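Local coordinates for protein agglutinin (Rhizoctonia solani, PDB 4G9M) that is a fungal lectin that probably agglutinates cells by binding carbohydrates, through a dimer assembled by domain swapping, at residues T9-L23 with I34-R48. Residues are numbered along the deposited sequence; the frame is centred on the assembly and turned at random.
Sequences TYTLKNVSTGTVLDL and IQGYKSHGGDNQKWR
Segments 9-23 and 34-48 pair antiparallel at two places: Val20 to Leu23 run against Ile34 to Tyr37 as a twisted hairpin, their axes 4.6 Å apart at closest approach, while Tyr10 and Trp47 exchange two backbone hydrogen bonds as a hydrogen-bonded pair. On the hairpin, polar Asp22, Gln35 and Tyr37 share one face and apolar Leu21, Leu23 and Ile34 the other, a division consistent with a sugar site backed by the core of a beta-trefoil. Asp22 is the hub. With CG anti to the backbone N (chi1 -180°), its carboxylate runs alongside the Tyr37 side chain and reaches the amides of Gln35 and Gln45. Gln35 NE2 meets Asp22 OD1 from above the carboxylate plane at 3.0 Å, whereas Gln45 NE2 takes the anti lone pair of Asp22 OD2 at 2.9 Å. The Gln45 amide is fixed in its rotation, with NE2 also donating to Lys38 O and OE1 accepting from His40 N. A water donating to Asp22 OD2 (2.7 Å) lies over the centre of the Tyr37 ring, much as a sugar might. Asp, Gln, aromatic, Asn and Gln in this order recall the galactose sites of ricin-type lectins, so a similar role is likely here. Asn44 clamps Leu23 at both ends: its O accepts from Leu23 N, and its ND2 donates to Leu23 O at 2.9 Å. Gln45 and Trp47 form the family's QxW motif. The indole NE1 of Trp47 gives a nearly straight bond (168°) to Leu21 O, 3.0 Å away, approaching from above the carbonyl plane, while Leu21 CD2 makes a CH-pi contact over the five-membered ring, 3.9 Å from its centroid. Leu12, which touches the indole, also packs on Leu60 of strand 58-62 and Phe139 of strand 137-141; Tyr10 meets Phe139 edge-to-face and packs on Ile3 of the second subunit. A backbone bond from Ile34 to Val81 links the hairpin to strand 81-84.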
loop_
_atom_site.group_PDB
_atom_site.type_symbol
_atom_site.label_atom_id
_atom_site.label_comp_id
_atom_site.label_asym_id
_atom_site.label_seq_id
_atom_site.Cartn_x
_atom_site.Cartn_y
_atom_site.Cartn_z
ATOM N N THR B 9 -3.817 10.426 12.579
ATOM C CA THR B 9 -2.697 11.351 12.508
ATOM C C THR B 9 -1.395 10.578 12.631
ATOM O O THR B 9 -1.273 9.722 13.511
ATOM C CB THR B 9 -2.779 12.380 13.632
ATOM O OG1 THR B 9 -4.008 13.108 13.515
ATOM C CG2 THR B 9 -1.592 13.341 13.588
ATOM N N TYR B 10 -0.425 10.901 11.769
ATOM C CA TYR B 10 0.851 10.192 11.748
ATOM C C TYR B 10 2.073 11.103 11.827
ATOM O O TYR B 10 2.044 12.244 11.354
ATOM C CB TYR B 10 0.954 9.351 10.478
ATOM C CG TYR B 10 0.026 8.156 10.428
ATOM C CD1 TYR B 10 -1.298 8.288 10.020
ATOM C CD2 TYR B 10 0.478 6.898 10.783
ATOM C CE1 TYR B 10 -2.147 7.181 9.977
ATOM C CE2 TYR B 10 -0.354 5.795 10.747
ATOM C CZ TYR B 10 -1.656 5.941 10.341
ATOM O OH TYR B 10 -2.441 4.822 10.301
ATOM N N THR B 11 3.141 10.588 12.434
ATOM C CA THR B 11 4.493 11.076 12.162
ATOM C C THR B 11 5.033 10.197 11.042
ATOM O O THR B 11 4.892 8.971 11.084
ATOM C CB THR B 11 5.407 10.971 13.401
ATOM O OG1 THR B 11 4.950 11.871 14.419
ATOM C CG2 THR B 11 6.853 11.322 13.046
ATOM N N LEU B 12 5.610 10.814 10.010
ATOM C CA LEU B 12 6.116 10.054 8.871
ATOM C C LEU B 12 7.639 10.126 8.843
ATOM O O LEU B 12 8.223 11.157 8.494
ATOM C CB LEU B 12 5.507 10.596 7.575
ATOM C CG LEU B 12 3.973 10.608 7.562
ATOM C CD1 LEU B 12 3.426 11.143 6.245
ATOM C CD2 LEU B 12 3.406 9.219 7.843
ATOM N N LYS B 13 8.276 9.032 9.240
ATOM C CA LYS B 13 9.717 8.998 9.439
ATOM C C LYS B 13 10.431 8.367 8.252
ATOM O O LYS B 13 10.165 7.219 7.893
ATOM C CB LYS B 13 10.062 8.233 10.730
ATOM C CG LYS B 13 11.562 8.153 10.995
ATOM C CD LYS B 13 11.847 7.416 12.296
ATOM C CE LYS B 13 11.340 5.982 12.250
ATOM N NZ LYS B 13 12.160 5.130 11.343
ATOM N N ASN B 14 11.353 9.105 7.650
ATOM C CA ASN B 14 12.048 8.562 6.482
ATOM C C ASN B 14 12.883 7.341 6.869
ATOM O O ASN B 14 13.641 7.372 7.833
ATOM C CB ASN B 14 12.916 9.629 5.821
ATOM C CG ASN B 14 13.425 9.199 4.480
ATOM O OD1 ASN B 14 14.518 8.649 4.369
ATOM N ND2 ASN B 14 12.627 9.438 3.441
ATOM N N VAL B 15 12.736 6.260 6.106
ATOM C CA VAL B 15 13.434 5.014 6.403
ATOM C C VAL B 15 14.966 5.177 6.349
ATOM O O VAL B 15 15.688 4.633 7.183
ATOM C CB VAL B 15 12.939 3.856 5.485
ATOM C CG1 VAL B 15 13.877 2.643 5.554
ATOM C CG2 VAL B 15 11.501 3.452 5.845
ATOM N N SER B 16 15.457 5.945 5.385
ATOM C CA SER B 16 16.897 6.135 5.247
ATOM C C SER B 16 17.505 7.001 6.353
ATOM O O SER B 16 18.519 6.626 6.948
ATOM C CB SER B 16 17.235 6.755 3.888
ATOM O OG SER B 16 18.642 6.964 3.735
ATOM N N THR B 17 16.895 8.152 6.619
ATOM C CA THR B 17 17.540 9.187 7.430
ATOM C C THR B 17 17.120 9.192 8.886
ATOM O O THR B 17 17.878 9.642 9.748
ATOM C CB THR B 17 17.242 10.588 6.892
ATOM O OG1 THR B 17 15.831 10.845 6.978
ATOM C CG2 THR B 17 17.703 10.731 5.442
ATOM N N GLY B 18 15.897 8.751 9.153
ATOM C CA GLY B 18 15.338 8.854 10.492
ATOM C C GLY B 18 14.752 10.231 10.777
ATOM O O GLY B 18 14.237 10.487 11.871
ATOM N N THR B 19 14.839 11.129 9.796
ATOM C CA THR B 19 14.204 12.436 9.903
ATOM C C THR B 19 12.764 12.337 9.419
ATOM O O THR B 19 12.379 11.343 8.781
ATOM C CB THR B 19 14.998 13.545 9.165
ATOM O OG1 THR B 19 15.053 13.266 7.760
ATOM C CG2 THR B 19 16.410 13.617 9.706
ATOM N N VAL B 20 11.955 13.329 9.763
ATOM C CA VAL B 20 10.516 13.224 9.518
ATOM C C VAL B 20 9.984 14.276 8.540
ATOM O O VAL B 20 10.591 15.333 8.349
ATOM C CB VAL B 20 9.701 13.267 10.839
ATOM C CG1 VAL B 20 10.219 12.203 11.808
ATOM C CG2 VAL B 20 9.752 14.660 11.471
ATOM N N LEU B 21 8.833 13.976 7.947
ATOM C CA LEU B 21 8.163 14.895 7.021
ATOM C C LEU B 21 7.672 16.136 7.784
ATOM O O LEU B 21 6.967 16.030 8.804
ATOM C CB LEU B 21 6.995 14.174 6.341
ATOM C CG LEU B 21 6.467 14.817 5.063
ATOM C CD1 LEU B 21 7.485 14.695 3.925
ATOM C CD2 LEU B 21 5.132 14.138 4.710
ATOM N N ASP B 22 8.068 17.302 7.282
ATOM C CA ASP B 22 7.980 18.565 8.017
ATOM C C ASP B 22 7.501 19.666 7.080
ATOM O O ASP B 22 8.069 19.864 6.017
ATOM C CB ASP B 22 9.380 18.894 8.570
ATOM C CG ASP B 22 9.435 20.193 9.374
ATOM O OD1 ASP B 22 9.295 21.283 8.782
ATOM O OD2 ASP B 22 9.684 20.130 10.599
ATOM N N LEU B 23 6.444 20.374 7.461
ATOM C CA LEU B 23 6.004 21.531 6.704
ATOM C C LEU B 23 6.688 22.779 7.245
ATOM O O LEU B 23 6.577 23.083 8.425
ATOM C CB LEU B 23 4.476 21.675 6.779
ATOM C CG LEU B 23 3.877 22.866 6.028
ATOM C CD1 LEU B 23 4.109 22.758 4.527
ATOM C CD2 LEU B 23 2.394 22.956 6.312
ATOM N N ILE B 34 7.776 21.452 1.862
ATOM C CA ILE B 34 7.774 20.275 2.724
ATOM C C ILE B 34 9.179 19.650 2.634
ATOM O O ILE B 34 9.796 19.642 1.571
ATOM C CB ILE B 34 6.642 19.293 2.326
ATOM C CG1 ILE B 34 5.284 19.952 2.596
ATOM C CG2 ILE B 34 6.749 18.002 3.111
ATOM C CD1 ILE B 34 4.079 19.104 2.209
ATOM N N GLN B 35 9.691 19.161 3.759
ATOM C CA GLN B 35 11.121 18.876 3.864
ATOM C C GLN B 35 11.363 17.813 4.922
ATOM O O GLN B 35 10.440 17.411 5.634
ATOM C CB GLN B 35 11.863 20.162 4.262
ATOM C CG GLN B 35 11.577 20.595 5.692
ATOM C CD GLN B 35 11.936 22.037 5.954
ATOM O OE1 GLN B 35 12.641 22.671 5.159
ATOM N NE2 GLN B 35 11.451 22.570 7.070
ATOM N N GLY B 36 12.609 17.359 5.038
ATOM C CA GLY B 36 12.970 16.466 6.126
ATOM C C GLY B 36 13.499 17.267 7.300
ATOM O O GLY B 36 14.183 18.271 7.100
ATOM N N TYR B 37 13.169 16.854 8.521
ATOM C CA TYR B 37 13.626 17.580 9.704
ATOM C C TYR B 37 13.675 16.642 10.919
ATOM O O TYR B 37 12.912 15.680 10.996
ATOM C CB TYR B 37 12.687 18.766 9.970
ATOM C CG TYR B 37 13.299 19.934 10.746
ATOM C CD1 TYR B 37 13.469 19.869 12.118
ATOM C CD2 TYR B 37 13.689 21.099 10.094
ATOM C CE1 TYR B 37 14.013 20.926 12.831
ATOM C CE2 TYR B 37 14.244 22.167 10.799
ATOM C CZ TYR B 37 14.400 22.069 12.168
ATOM O OH TYR B 37 14.938 23.114 12.899
ATOM N N LYS B 38 14.585 16.897 11.853
ATOM C CA LYS B 38 14.648 16.090 13.070
ATOM C C LYS B 38 13.318 16.162 13.808
ATOM O O LYS B 38 12.728 17.235 13.931
ATOM C CB LYS B 38 15.778 16.568 13.981
ATOM C CG LYS B 38 15.912 15.780 15.273
ATOM C CD LYS B 38 17.078 16.294 16.105
ATOM C CE LYS B 38 17.104 15.649 17.489
ATOM N NZ LYS B 38 18.386 15.910 18.215
ATOM N N SER B 39 12.848 15.009 14.280
ATOM C CA SER B 39 11.585 14.938 14.985
ATOM C C SER B 39 11.620 15.801 16.253
ATOM O O SER B 39 12.528 15.666 17.073
ATOM C CB SER B 39 11.262 13.482 15.335
ATOM O OG SER B 39 10.007 13.381 15.994
ATOM N N HIS B 40 10.647 16.695 16.401
ATOM C CA HIS B 40 10.533 17.489 17.629
ATOM C C HIS B 40 9.108 17.540 18.190
ATOM O O HIS B 40 8.841 18.241 19.173
ATOM C CB HIS B 40 11.106 18.908 17.451
ATOM C CG HIS B 40 10.521 19.671 16.300
ATOM N ND1 HIS B 40 9.163 19.796 16.094
ATOM C CD2 HIS B 40 11.118 20.351 15.292
ATOM C CE1 HIS B 40 8.951 20.515 15.005
ATOM N NE2 HIS B 40 10.122 20.863 14.501
ATOM N N GLY B 41 8.199 16.800 17.565
ATOM C CA GLY B 41 6.841 16.683 18.071
ATOM C C GLY B 41 5.908 17.845 17.771
ATOM O O GLY B 41 4.782 17.883 18.264
ATOM N N GLY B 42 6.364 18.798 16.969
ATOM C CA GLY B 42 5.523 19.922 16.599
ATOM C C GLY B 42 4.376 19.481 15.713
ATOM O O GLY B 42 4.483 18.474 15.009
ATOM N N ASP B 43 3.277 20.233 15.743
ATOM C CA ASP B 43 2.120 19.930 14.899
ATOM C C ASP B 43 2.450 20.031 13.410
ATOM O O ASP B 43 1.770 19.422 12.583
ATOM C CB ASP B 43 0.937 20.852 15.214
ATOM C CG ASP B 43 0.144 20.413 16.450
ATOM O OD1 ASP B 43 0.355 19.286 16.959
ATOM O OD2 ASP B 43 -0.721 21.196 16.904
ATOM N N ASN B 44 3.494 20.785 13.067
ATOM C CA ASN B 44 3.896 20.908 11.665
ATOM C C ASN B 44 4.555 19.632 11.144
ATOM O O ASN B 44 4.863 19.526 9.959
ATOM C CB ASN B 44 4.834 22.104 11.445
ATOM C CG ASN B 44 6.240 21.837 11.925
ATOM O OD1 ASN B 44 6.458 21.512 13.089
ATOM N ND2 ASN B 44 7.208 21.958 11.022
ATOM N N GLN B 45 4.758 18.666 12.044
ATOM C CA GLN B 45 5.350 17.384 11.701
ATOM C C GLN B 45 4.334 16.256 11.867
ATOM O O GLN B 45 4.701 15.082 11.871
ATOM C CB GLN B 45 6.582 17.113 12.560
ATOM C CG GLN B 45 7.783 17.988 12.210
ATOM C CD GLN B 45 8.993 17.676 13.074
ATOM O OE1 GLN B 45 8.888 16.968 14.082
ATOM N NE2 GLN B 45 10.148 18.210 12.691
ATOM N N LYS B 46 3.059 16.624 11.970
ATOM C CA LYS B 46 1.984 15.643 12.083
ATOM C C LYS B 46 1.080 15.745 10.873
ATOM O O LYS B 46 0.763 16.852 10.427
ATOM C CB LYS B 46 1.136 15.908 13.322
ATOM C CG LYS B 46 1.600 15.213 14.573
ATOM C CD LYS B 46 2.792 15.877 15.176
ATOM C CE LYS B 46 2.650 15.905 16.691
ATOM N NZ LYS B 46 3.916 15.527 17.373
ATOM N N TRP B 47 0.618 14.594 10.383
ATOM C CA TRP B 47 -0.124 14.537 9.127
ATOM C C TRP B 47 -1.372 13.658 9.220
ATOM O O TRP B 47 -1.315 12.515 9.701
ATOM C CB TRP B 47 0.782 14.004 8.016
ATOM C CG TRP B 47 2.035 14.793 7.862
ATOM C CD1 TRP B 47 3.221 14.599 8.520
ATOM C CD2 TRP B 47 2.224 15.915 7.009
ATOM N NE1 TRP B 47 4.141 15.532 8.116
ATOM C CE2 TRP B 47 3.556 16.351 7.184
ATOM C CE3 TRP B 47 1.401 16.593 6.101
ATOM C CZ2 TRP B 47 4.077 17.433 6.490
ATOM C CZ3 TRP B 47 1.926 17.672 5.414
ATOM C CH2 TRP B 47 3.254 18.072 5.605
ATOM N N ARG B 48 -2.498 14.193 8.758
ATOM C CA ARG B 48 -3.748 13.444 8.784
ATOM C C ARG B 48 -3.925 12.616 7.517
ATOM O O ARG B 48 -3.930 13.145 6.402
ATOM C CB ARG B 48 -4.937 14.383 8.978
ATOM C CG ARG B 48 -4.824 15.256 10.215
ATOM C CD ARG B 48 -6.187 15.671 10.702
ATOM N NE ARG B 48 -6.089 16.322 12.004
ATOM C CZ ARG B 48 -5.949 17.628 12.151
ATOM N NH1 ARG B 48 -5.891 18.405 11.075
ATOM N NH2 ARG B 48 -5.867 18.156 13.360
HETATM O O HOH W 1 6.137 13.674 10.077
HETATM O O HOH W 2 14.285 12.491 13.712
HETATM O O HOH W 3 10.650 22.099 12.119
#